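Local structure of thioredoxin (TrxA-1) (Sulfolobus solfataricus, 3TCO) at residues E3-V8 / K45-Y50; N21-V26 / I81-Q86; C28-C33 / L74-T79. The protein probably reduces protein disulfides, as thioredoxins do, through a redox-active pair of cysteines that is oxidised to a disulfide in this crystal structure. One frame throughout, in Å; residues are numbered along the deposited sequence.

Contact 1: E3-V8 / K45-Y50; sequences EDVTLV and KVAEKY. With EDO (1,2-ethanediol), chain D.
Val5 sets its two methyl branches on the last turn of helix 34-49, one on the helix backbone and one on an acid. CG2 lies 3.4 Å from the carbonyl oxygen of Ala47, Ala47 O, and also packs against that residue's methyl group. CG1 of Val5 meets Glu48 OE1, again at 3.4 Å, the two side chains crossing at about a right angle. Thr6 adds its methyl, CG2 lying 3.9 Å from Ala47 CB, so that the small alanine is touched by two methyl groups of the N-terminal segment.

At the outer end of the contact two carboxylates converge. Glu3 OE2 comes within 2.8 Å of Glu48 OE1, with the carboxylate planes turned 52° apart. The chain of Glu48 bends at its second torsion (chi2 58°), which brings its OE1 toward Val5 CG1 and Glu3, whereas Glu3 reaches it with an extended chain. Lys51, just past the helix, forms a salt bridge with Glu3 OE2.

Behind this first shell an Asx turn shapes the backbone from Asp4 to Thr6. Asp4 OD1 accepts from Thr6 N at 2.9 Å, met from above the carboxylate plane, and from Thr6 OG1 at 2.6 Å through its syn lone pair. Arg58 of strand 55-60 also bonds to Thr6 OG1, so the hydroxyl is fixed while the methyl faces Ala47. An ethanediol, probably from the crystallisation liquor, donates from its O2 to Val5 O.

The contact thus joins a small apolar patch to an acidic pair at the surface. An approach this close between two acids suggests that one of them probably carries a proton, while the ammonium group of Lys51 would offset part of the remaining negative charge.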
loop_
_atom_site.group_PDB
_atom_site.type_symbol
_atom_site.label_atom_id
_atom_site.label_comp_id
_atom_site.label_asym_id
_atom_site.label_seq_id
_atom_site.Cartn_x
_atom_site.Cartn_y
_atom_site.Cartn_z
ATOM N N GLU A 3 -5.485 2.140 -16.527
ATOM C CA GLU A 3 -4.542 3.229 -16.129
ATOM C C GLU A 3 -4.006 2.961 -14.727
ATOM O O GLU A 3 -4.577 2.172 -13.972
ATOM C CB GLU A 3 -5.252 4.586 -16.151
ATOM C CG GLU A 3 -6.025 4.886 -14.876
ATOM C CD GLU A 3 -6.893 6.129 -14.973
ATOM O OE1 GLU A 3 -6.569 7.029 -15.773
ATOM O OE2 GLU A 3 -7.895 6.206 -14.230
ATOM N N ASP A 4 -2.912 3.633 -14.378
ATOM C CA ASP A 4 -2.284 3.457 -13.069
ATOM C C ASP A 4 -2.475 4.688 -12.194
ATOM O O ASP A 4 -1.914 5.751 -12.465
ATOM C CB ASP A 4 -0.784 3.182 -13.242
ATOM C CG ASP A 4 -0.104 2.839 -11.932
ATOM O OD1 ASP A 4 -0.795 2.840 -10.897
ATOM O OD2 ASP A 4 1.117 2.563 -11.935
ATOM N N VAL A 5 -3.271 4.545 -11.143
ATOM C CA VAL A 5 -3.531 5.651 -10.239
ATOM C C VAL A 5 -2.812 5.490 -8.908
ATOM O O VAL A 5 -3.082 6.231 -7.958
ATOM C CB VAL A 5 -5.041 5.814 -9.995
ATOM C CG1 VAL A 5 -5.738 6.097 -11.321
ATOM C CG2 VAL A 5 -5.614 4.541 -9.347
ATOM N N THR A 6 -1.900 4.525 -8.837
ATOM C CA THR A 6 -1.129 4.312 -7.619
ATOM C C THR A 6 -0.094 5.419 -7.524
ATOM O O THR A 6 0.267 6.038 -8.526
ATOM C CB THR A 6 -0.425 2.943 -7.605
ATOM O OG1 THR A 6 0.532 2.873 -8.674
ATOM C CG2 THR A 6 -1.457 1.836 -7.753
ATOM N N LEU A 7 0.388 5.654 -6.310
ATOM C CA LEU A 7 1.335 6.730 -6.045
ATOM C C LEU A 7 2.637 6.262 -5.426
ATOM O O LEU A 7 2.636 5.578 -4.399
ATOM C CB LEU A 7 0.682 7.748 -5.094
ATOM C CG LEU A 7 1.577 8.826 -4.460
ATOM C CD1 LEU A 7 1.961 9.849 -5.500
ATOM C CD2 LEU A 7 0.837 9.501 -3.315
ATOM N N VAL A 8 3.748 6.655 -6.036
ATOM C CA VAL A 8 5.056 6.312 -5.499
ATOM C C VAL A 8 5.303 7.097 -4.197
ATOM O O VAL A 8 5.132 8.317 -4.139
ATOM C CB VAL A 8 6.182 6.662 -6.503
ATOM C CG1 VAL A 8 7.544 6.440 -5.851
ATOM C CG2 VAL A 8 6.055 5.797 -7.767
ATOM N N LYS A 45 -5.672 -2.654 -9.961
ATOM C CA LYS A 45 -7.080 -2.767 -10.329
ATOM C C LYS A 45 -7.996 -2.206 -9.235
ATOM O O LYS A 45 -8.943 -1.462 -9.520
ATOM C CB LYS A 45 -7.428 -4.236 -10.598
ATOM C CG LYS A 45 -8.892 -4.453 -10.950
ATOM C CD LYS A 45 -9.109 -5.827 -11.558
ATOM C CE LYS A 45 -10.524 -5.959 -12.120
ATOM N NZ LYS A 45 -10.650 -7.133 -13.034
ATOM N N VAL A 46 -7.727 -2.558 -7.982
ATOM C CA VAL A 46 -8.543 -2.052 -6.890
ATOM C C VAL A 46 -8.327 -0.549 -6.716
ATOM O O VAL A 46 -9.281 0.195 -6.459
ATOM C CB VAL A 46 -8.251 -2.810 -5.573
ATOM C CG1 VAL A 46 -9.076 -2.218 -4.414
ATOM C CG2 VAL A 46 -8.627 -4.294 -5.755
ATOM N N ALA A 47 -7.089 -0.094 -6.884
ATOM C CA ALA A 47 -6.799 1.333 -6.754
ATOM C C ALA A 47 -7.622 2.125 -7.779
ATOM O O ALA A 47 -8.093 3.231 -7.496
ATOM C CB ALA A 47 -5.306 1.602 -6.958
ATOM N N GLU A 48 -7.784 1.555 -8.970
ATOM C CA GLU A 48 -8.562 2.207 -10.018
ATOM C C GLU A 48 -10.042 2.238 -9.607
ATOM O O GLU A 48 -10.733 3.242 -9.801
ATOM C CB GLU A 48 -8.385 1.440 -11.334
ATOM C CG GLU A 48 -9.243 1.925 -12.493
ATOM C CD GLU A 48 -9.036 3.389 -12.841
ATOM O OE1 GLU A 48 -7.916 3.913 -12.665
ATOM O OE2 GLU A 48 -10.003 4.017 -13.315
ATOM N N LYS A 49 -10.533 1.144 -9.036
ATOM C CA LYS A 49 -11.928 1.098 -8.609
ATOM C C LYS A 49 -12.233 2.195 -7.601
ATOM O O LYS A 49 -13.347 2.735 -7.583
ATOM C CB LYS A 49 -12.270 -0.251 -7.976
ATOM C CG LYS A 49 -12.272 -1.440 -8.928
ATOM C CD LYS A 49 -12.891 -2.663 -8.245
ATOM C CE LYS A 49 -12.918 -3.865 -9.179
ATOM N NZ LYS A 49 -13.638 -5.032 -8.569
ATOM N N TYR A 50 -11.260 2.520 -6.749
ATOM C CA TYR A 50 -11.448 3.557 -5.738
ATOM C C TYR A 50 -10.705 4.844 -6.077
ATOM O O TYR A 50 -10.285 5.591 -5.191
ATOM C CB TYR A 50 -11.003 3.054 -4.361
ATOM C CG TYR A 50 -11.899 1.971 -3.815
ATOM C CD1 TYR A 50 -11.618 0.624 -4.036
ATOM C CD2 TYR A 50 -13.062 2.295 -3.109
ATOM C CE1 TYR A 50 -12.475 -0.379 -3.570
ATOM C CE2 TYR A 50 -13.925 1.297 -2.645
ATOM C CZ TYR A 50 -13.621 -0.036 -2.883
ATOM O OH TYR A 50 -14.468 -1.033 -2.450
HETATM C C1 EDO D . -4.041 9.527 -5.784
HETATM O O1 EDO D . -5.267 10.228 -6.013
HETATM C C2 EDO D . -3.259 9.435 -7.097
HETATM O O2 EDO D . -4.053 8.771 -8.085
#

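Contact 2: N21-V26 / I81-Q86; sequences NKLVLV and IFVNGQ. With EDO (1,2-ethanediol), chain E.
Val24 and Phe82 form a hydrogen-bonded antiparallel pair, exchanging two backbone bonds. Val24 N donates to Phe82 O at 2.9 Å, almost straight at 171°, and Phe82 N returns a bond to Val24 O at 2.8 Å. A third bond, Asn84 N to Lys22 O at 2.8 Å, carries the pairing into the turn. The same Lys22 O receives a CA-H...O contact from Val83 CA at 3.1 Å.

From Val83 to Gln86 the chain reverses in a type I' turn, with Asn84 and Gly85 both at positive phi. At its tip a water accepts from Gly85 N and lies 3.0 Å from Asn21 O, in the loop before strand 23-29, to which it may donate. An ethanediol, probably from the crystallisation liquor, bridges Asn84 ND2, Gln86 NE2 and Val83 O.

Two layers of side chains flank this ladder. On one face Leu23 and Ile81 lie side by side, pointing the same way, and Leu23 CD1 touches both Ile81 CG2 and Val83 CG2, 3.8 Å from each; helix 97-107 packs over this face. On the other, the Phe82 ring has Val24 O at its edge, in the ring plane, and Val26 CG2 approaches Phe82 CE1 obliquely at 3.9 Å. With CG beside its own backbone N (chi1 -65°), the ring extends toward Val26. Tyr71 meets it edge-to-face, and helix 14-20 covers Val24 and Phe82.

Antiparallel pairing of a central strand with the first arm of a beta hairpin, between helical layers, is typical of the thioredoxin fold.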
loop_
_atom_site.group_PDB
_atom_site.type_symbol
_atom_site.label_atom_id
_atom_site.label_comp_id
_atom_site.label_asym_id
_atom_site.label_seq_id
_atom_site.Cartn_x
_atom_site.Cartn_y
_atom_site.Cartn_z
ATOM N N ASN A 21 -4.744 12.349 4.235
ATOM C CA ASN A 21 -5.719 11.579 3.466
ATOM C C ASN A 21 -6.345 10.595 4.451
ATOM O O ASN A 21 -5.629 9.968 5.236
ATOM C CB ASN A 21 -5.033 10.829 2.321
ATOM C CG ASN A 21 -4.606 11.750 1.194
ATOM O OD1 ASN A 21 -5.443 12.254 0.453
ATOM N ND2 ASN A 21 -3.298 11.985 1.071
ATOM N N LYS A 22 -7.671 10.463 4.433
ATOM C CA LYS A 22 -8.329 9.554 5.366
ATOM C C LYS A 22 -7.846 8.109 5.283
ATOM O O LYS A 22 -7.518 7.507 6.300
ATOM C CB LYS A 22 -9.852 9.581 5.184
ATOM C CG LYS A 22 -10.548 8.518 6.027
ATOM C CD LYS A 22 -12.069 8.554 5.888
ATOM C CE LYS A 22 -12.691 7.445 6.725
ATOM N NZ LYS A 22 -14.170 7.558 6.826
ATOM N N LEU A 23 -7.827 7.547 4.076
ATOM C CA LEU A 23 -7.388 6.173 3.895
ATOM C C LEU A 23 -6.228 6.097 2.923
ATOM O O LEU A 23 -6.326 6.540 1.768
ATOM C CB LEU A 23 -8.540 5.288 3.386
ATOM C CG LEU A 23 -8.135 3.883 2.899
ATOM C CD1 LEU A 23 -7.595 3.053 4.077
ATOM C CD2 LEU A 23 -9.338 3.164 2.283
ATOM N N VAL A 24 -5.130 5.512 3.391
ATOM C CA VAL A 24 -3.945 5.366 2.562
ATOM C C VAL A 24 -3.396 3.953 2.702
ATOM O O VAL A 24 -3.165 3.476 3.818
ATOM C CB VAL A 24 -2.827 6.353 2.971
ATOM C CG1 VAL A 24 -1.615 6.173 2.049
ATOM C CG2 VAL A 24 -3.328 7.809 2.879
ATOM N N LEU A 25 -3.222 3.281 1.568
ATOM C CA LEU A 25 -2.668 1.930 1.551
ATOM C C LEU A 25 -1.261 2.037 1.000
ATOM O O LEU A 25 -0.967 2.921 0.195
ATOM C CB LEU A 25 -3.504 0.989 0.669
ATOM C CG LEU A 25 -4.925 0.694 1.163
ATOM C CD1 LEU A 25 -5.888 1.760 0.633
ATOM C CD2 LEU A 25 -5.354 -0.681 0.670
ATOM N N VAL A 26 -0.389 1.135 1.428
ATOM C CA VAL A 26 0.990 1.169 0.967
ATOM C C VAL A 26 1.463 -0.225 0.593
ATOM O O VAL A 26 1.674 -1.063 1.466
ATOM C CB VAL A 26 1.946 1.732 2.062
ATOM C CG1 VAL A 26 3.358 1.887 1.482
ATOM C CG2 VAL A 26 1.435 3.068 2.585
ATOM N N ILE A 81 -1.926 -0.418 6.008
ATOM C CA ILE A 81 -3.170 0.325 5.871
ATOM C C ILE A 81 -3.251 1.406 6.948
ATOM O O ILE A 81 -3.177 1.124 8.151
ATOM C CB ILE A 81 -4.400 -0.597 5.953
ATOM C CG1 ILE A 81 -4.292 -1.667 4.846
ATOM C CG2 ILE A 81 -5.689 0.245 5.795
ATOM C CD1 ILE A 81 -5.419 -2.630 4.799
ATOM N N PHE A 82 -3.390 2.647 6.498
ATOM C CA PHE A 82 -3.465 3.793 7.402
ATOM C C PHE A 82 -4.818 4.468 7.307
ATOM O O PHE A 82 -5.308 4.711 6.207
ATOM C CB PHE A 82 -2.405 4.838 7.048
ATOM C CG PHE A 82 -0.988 4.370 7.248
ATOM C CD1 PHE A 82 -0.314 3.679 6.240
ATOM C CD2 PHE A 82 -0.330 4.625 8.446
ATOM C CE1 PHE A 82 1.014 3.247 6.426
ATOM C CE2 PHE A 82 1.000 4.191 8.643
ATOM C CZ PHE A 82 1.661 3.506 7.630
ATOM N N VAL A 83 -5.404 4.788 8.457
ATOM C CA VAL A 83 -6.688 5.477 8.500
ATOM C C VAL A 83 -6.537 6.626 9.493
ATOM O O VAL A 83 -6.124 6.424 10.632
ATOM C CB VAL A 83 -7.836 4.523 8.933
ATOM C CG1 VAL A 83 -9.154 5.309 9.103
ATOM C CG2 VAL A 83 -8.021 3.430 7.882
ATOM N N ASN A 84 -6.872 7.830 9.048
ATOM C CA ASN A 84 -6.742 9.020 9.882
ATOM C C ASN A 84 -5.320 9.168 10.414
ATOM O O ASN A 84 -5.106 9.503 11.581
ATOM C CB ASN A 84 -7.749 9.003 11.040
ATOM C CG ASN A 84 -9.182 9.073 10.552
ATOM O OD1 ASN A 84 -9.490 9.836 9.634
ATOM N ND2 ASN A 84 -10.067 8.284 11.159
ATOM N N GLY A 85 -4.359 8.901 9.534
ATOM C CA GLY A 85 -2.948 9.045 9.864
ATOM C C GLY A 85 -2.307 7.997 10.751
ATOM O O GLY A 85 -1.150 8.156 11.137
ATOM N N GLN A 86 -3.014 6.913 11.054
ATOM C CA GLN A 86 -2.454 5.885 11.927
ATOM C C GLN A 86 -2.632 4.503 11.314
ATOM O O GLN A 86 -3.623 4.239 10.633
ATOM C CB GLN A 86 -3.128 5.956 13.312
ATOM C CG GLN A 86 -3.099 7.383 13.912
ATOM C CD GLN A 86 -3.717 7.483 15.299
ATOM O OE1 GLN A 86 -3.016 7.405 16.310
ATOM N NE2 GLN A 86 -5.039 7.656 15.352
HETATM C C1 EDO E . -7.403 5.340 13.662
HETATM O O1 EDO E . -6.755 6.474 13.080
HETATM C C2 EDO E . -8.751 5.120 12.974
HETATM O O2 EDO E . -9.553 6.294 13.134
HETATM O O HOH W 1 -4.271 7.871 6.908
#

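Contact 3: C28-C33 / L74-T79; sequences CWAEWC and LNIPTT
Cys28 and Thr78 form an antiparallel hydrogen-bonded pair, with a nearly straight bond from Cys28 N to Thr78 O at 2.8 Å and a weak return bond from Thr78 N to Cys28 O at 3.4 Å. Beyond it the chains part, and Ile76 fills the space between them. Its CG1 branch sits between the backbone N and carbonyl carbon (chi1 54°), directing CD1 at the turn of residues 30-33; there Ile76 CD1 touches Ala30 CB at 3.6 Å, Trp32 CH2 at 3.7 Å and Cys33 CB. The other branch, CG2, lies against Cys28 O at 3.6 Å.

The indole of Trp32 crosses Ile76 at about a right angle and has Ala30 CB over one face, offset toward the rim, while Asp62 holds its NE1. Cys33 SG packs against the side chain of Ile76. Pro77, which follows a cis peptide bond, brings its CD within 3.9 Å of Cys33 SG. Thr78 OG1 braces the bend with a bond to Asn75 O at 2.6 Å. Replacing Ile76 with an alanine would probably open a gap between the 30-33 turn and the cis-proline segment and leave the indole of Trp32 and the redox cysteine without their shared apolar neighbour.

Cys33 is the N-cap of helix 34-49 and is disulfide-bonded to Cys36 in its first turn, the CxxC arrangement of thioredoxins, with the cis-proline loop alongside. Pro77 also touches Pro35 and Cys36 of that helix. Thr78 packs on strand 86-92 and Cys28 on strand 55-60, so the redox site stands between the end of strand 23-29 and helix 34-49, beside the start of strand 78-83.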
loop_
_atom_site.group_PDB
_atom_site.type_symbol
_atom_site.label_atom_id
_atom_site.label_comp_id
_atom_site.label_asym_id
_atom_site.label_seq_id
_atom_site.Cartn_x
_atom_site.Cartn_y
_atom_site.Cartn_z
ATOM N N CYS A 28 4.181 -2.452 -0.207
ATOM C CA CYS A 28 5.633 -2.522 -0.053
ATOM C C CYS A 28 6.087 -3.650 -0.985
ATOM O O CYS A 28 5.697 -4.812 -0.818
ATOM C CB CYS A 28 5.965 -2.810 1.408
ATOM S SG CYS A 28 5.334 -1.506 2.546
ATOM N N TRP A 29 6.904 -3.302 -1.977
ATOM C CA TRP A 29 7.330 -4.270 -2.985
ATOM C C TRP A 29 8.781 -4.116 -3.432
ATOM O O TRP A 29 9.505 -3.249 -2.958
ATOM C CB TRP A 29 6.461 -4.094 -4.224
ATOM C CG TRP A 29 6.735 -2.756 -4.879
ATOM C CD1 TRP A 29 6.430 -1.522 -4.378
ATOM C CD2 TRP A 29 7.451 -2.524 -6.101
ATOM N NE1 TRP A 29 6.917 -0.537 -5.206
ATOM C CE2 TRP A 29 7.547 -1.122 -6.271
ATOM C CE3 TRP A 29 8.024 -3.364 -7.065
ATOM C CZ2 TRP A 29 8.194 -0.538 -7.368
ATOM C CZ3 TRP A 29 8.670 -2.785 -8.159
ATOM C CH2 TRP A 29 8.747 -1.381 -8.300
ATOM N N ALA A 30 9.160 -4.961 -4.387
ATOM C CA ALA A 30 10.489 -4.968 -4.999
ATOM C C ALA A 30 10.353 -5.747 -6.306
ATOM O O ALA A 30 9.584 -6.706 -6.380
ATOM C CB ALA A 30 11.509 -5.634 -4.079
ATOM N N GLU A 31 11.089 -5.340 -7.335
ATOM C CA GLU A 31 10.999 -6.005 -8.636
ATOM C C GLU A 31 11.430 -7.482 -8.662
ATOM O O GLU A 31 10.951 -8.259 -9.490
ATOM C CB GLU A 31 11.813 -5.226 -9.677
ATOM C CG GLU A 31 11.256 -5.358 -11.086
ATOM C CD GLU A 31 12.175 -4.781 -12.144
ATOM O OE1 GLU A 31 12.815 -3.738 -11.881
ATOM O OE2 GLU A 31 12.249 -5.365 -13.249
ATOM N N TRP A 32 12.319 -7.869 -7.754
ATOM C CA TRP A 32 12.820 -9.244 -7.715
ATOM C C TRP A 32 11.899 -10.221 -6.993
ATOM O O TRP A 32 12.190 -11.419 -6.910
ATOM C CB TRP A 32 14.183 -9.276 -7.022
ATOM C CG TRP A 32 14.214 -8.474 -5.744
ATOM C CD1 TRP A 32 14.770 -7.240 -5.569
ATOM C CD2 TRP A 32 13.737 -8.884 -4.453
ATOM N NE1 TRP A 32 14.686 -6.862 -4.253
ATOM C CE2 TRP A 32 14.056 -7.849 -3.543
ATOM C CE3 TRP A 32 13.077 -10.027 -3.977
ATOM C CZ2 TRP A 32 13.740 -7.922 -2.177
ATOM C CZ3 TRP A 32 12.763 -10.102 -2.620
ATOM C CH2 TRP A 32 13.097 -9.051 -1.734
ATOM N N CYS A 33 10.800 -9.699 -6.465
ATOM C CA CYS A 33 9.859 -10.490 -5.694
ATOM C C CYS A 33 8.720 -11.042 -6.550
ATOM O O CYS A 33 7.886 -10.294 -7.062
ATOM C CB CYS A 33 9.364 -9.621 -4.529
ATOM S SG CYS A 33 7.800 -10.056 -3.706
ATOM N N LEU A 74 9.262 -7.226 7.109
ATOM C CA LEU A 74 10.272 -8.273 6.950
ATOM C C LEU A 74 10.031 -9.159 5.734
ATOM O O LEU A 74 10.965 -9.769 5.200
ATOM C CB LEU A 74 10.326 -9.142 8.205
ATOM C CG LEU A 74 10.705 -8.409 9.497
ATOM C CD1 LEU A 74 10.725 -9.396 10.657
ATOM C CD2 LEU A 74 12.074 -7.745 9.335
ATOM N N ASN A 75 8.775 -9.235 5.307
ATOM C CA ASN A 75 8.404 -10.042 4.149
ATOM C C ASN A 75 7.596 -9.190 3.173
ATOM O O ASN A 75 6.878 -8.277 3.577
ATOM C CB ASN A 75 7.552 -11.237 4.582
ATOM C CG ASN A 75 8.345 -12.280 5.349
ATOM O OD1 ASN A 75 8.985 -13.151 4.757
ATOM N ND2 ASN A 75 8.316 -12.186 6.670
ATOM N N ILE A 76 7.727 -9.472 1.887
ATOM C CA ILE A 76 6.956 -8.740 0.898
ATOM C C ILE A 76 6.321 -9.758 -0.041
ATOM O O ILE A 76 6.846 -10.857 -0.230
ATOM C CB ILE A 76 7.818 -7.723 0.085
ATOM C CG1 ILE A 76 9.030 -8.418 -0.548
ATOM C CG2 ILE A 76 8.265 -6.564 0.993
ATOM C CD1 ILE A 76 9.766 -7.543 -1.540
ATOM N N PRO A 77 5.190 -9.392 -0.657
ATOM C CA PRO A 77 4.613 -8.065 -0.426
ATOM C C PRO A 77 3.935 -7.895 0.923
ATOM O O PRO A 77 3.551 -8.870 1.566
ATOM C CB PRO A 77 3.631 -7.909 -1.579
ATOM C CG PRO A 77 3.187 -9.325 -1.857
ATOM C CD PRO A 77 4.471 -10.120 -1.720
ATOM N N THR A 78 3.835 -6.643 1.359
ATOM C CA THR A 78 3.144 -6.285 2.592
ATOM C C THR A 78 2.350 -5.036 2.254
ATOM O O THR A 78 2.869 -4.120 1.616
ATOM C CB THR A 78 4.097 -5.925 3.747
ATOM O OG1 THR A 78 4.709 -7.119 4.255
ATOM C CG2 THR A 78 3.317 -5.240 4.864
ATOM N N THR A 79 1.094 -4.997 2.677
ATOM C CA THR A 79 0.264 -3.837 2.409
ATOM C C THR A 79 -0.118 -3.185 3.731
ATOM O O THR A 79 -0.927 -3.727 4.495
ATOM C CB THR A 79 -1.021 -4.241 1.650
ATOM O OG1 THR A 79 -0.671 -4.918 0.434
ATOM C CG2 THR A 79 -1.820 -3.018 1.293
#

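In the fold
All three contacts reach one mixed sheet, ordered 7-8, 55-60, 23-29, 78-83, 86-92. Contacts 2 and 3 use the same antiparallel neighbours, strands 23-29 and 78-83; their centres lie about 19 Å apart, on opposite sides of the chain's centre, and they touch where Val26 and Leu25 pack on Thr79. Contact 1, its centre about 15 Å from that of contact 2 and about 18 Å from that of contact 3, touches neither. Helix 34-49 relates it to contact 3: the helix starts beside the disulfide and ends against residues 3-8. Along the chain, contact 1 interleaves with both others, while contact 3 falls within the span of contact 2; the redox site and the hairpin turn thus lie at opposite ends of one strand pair.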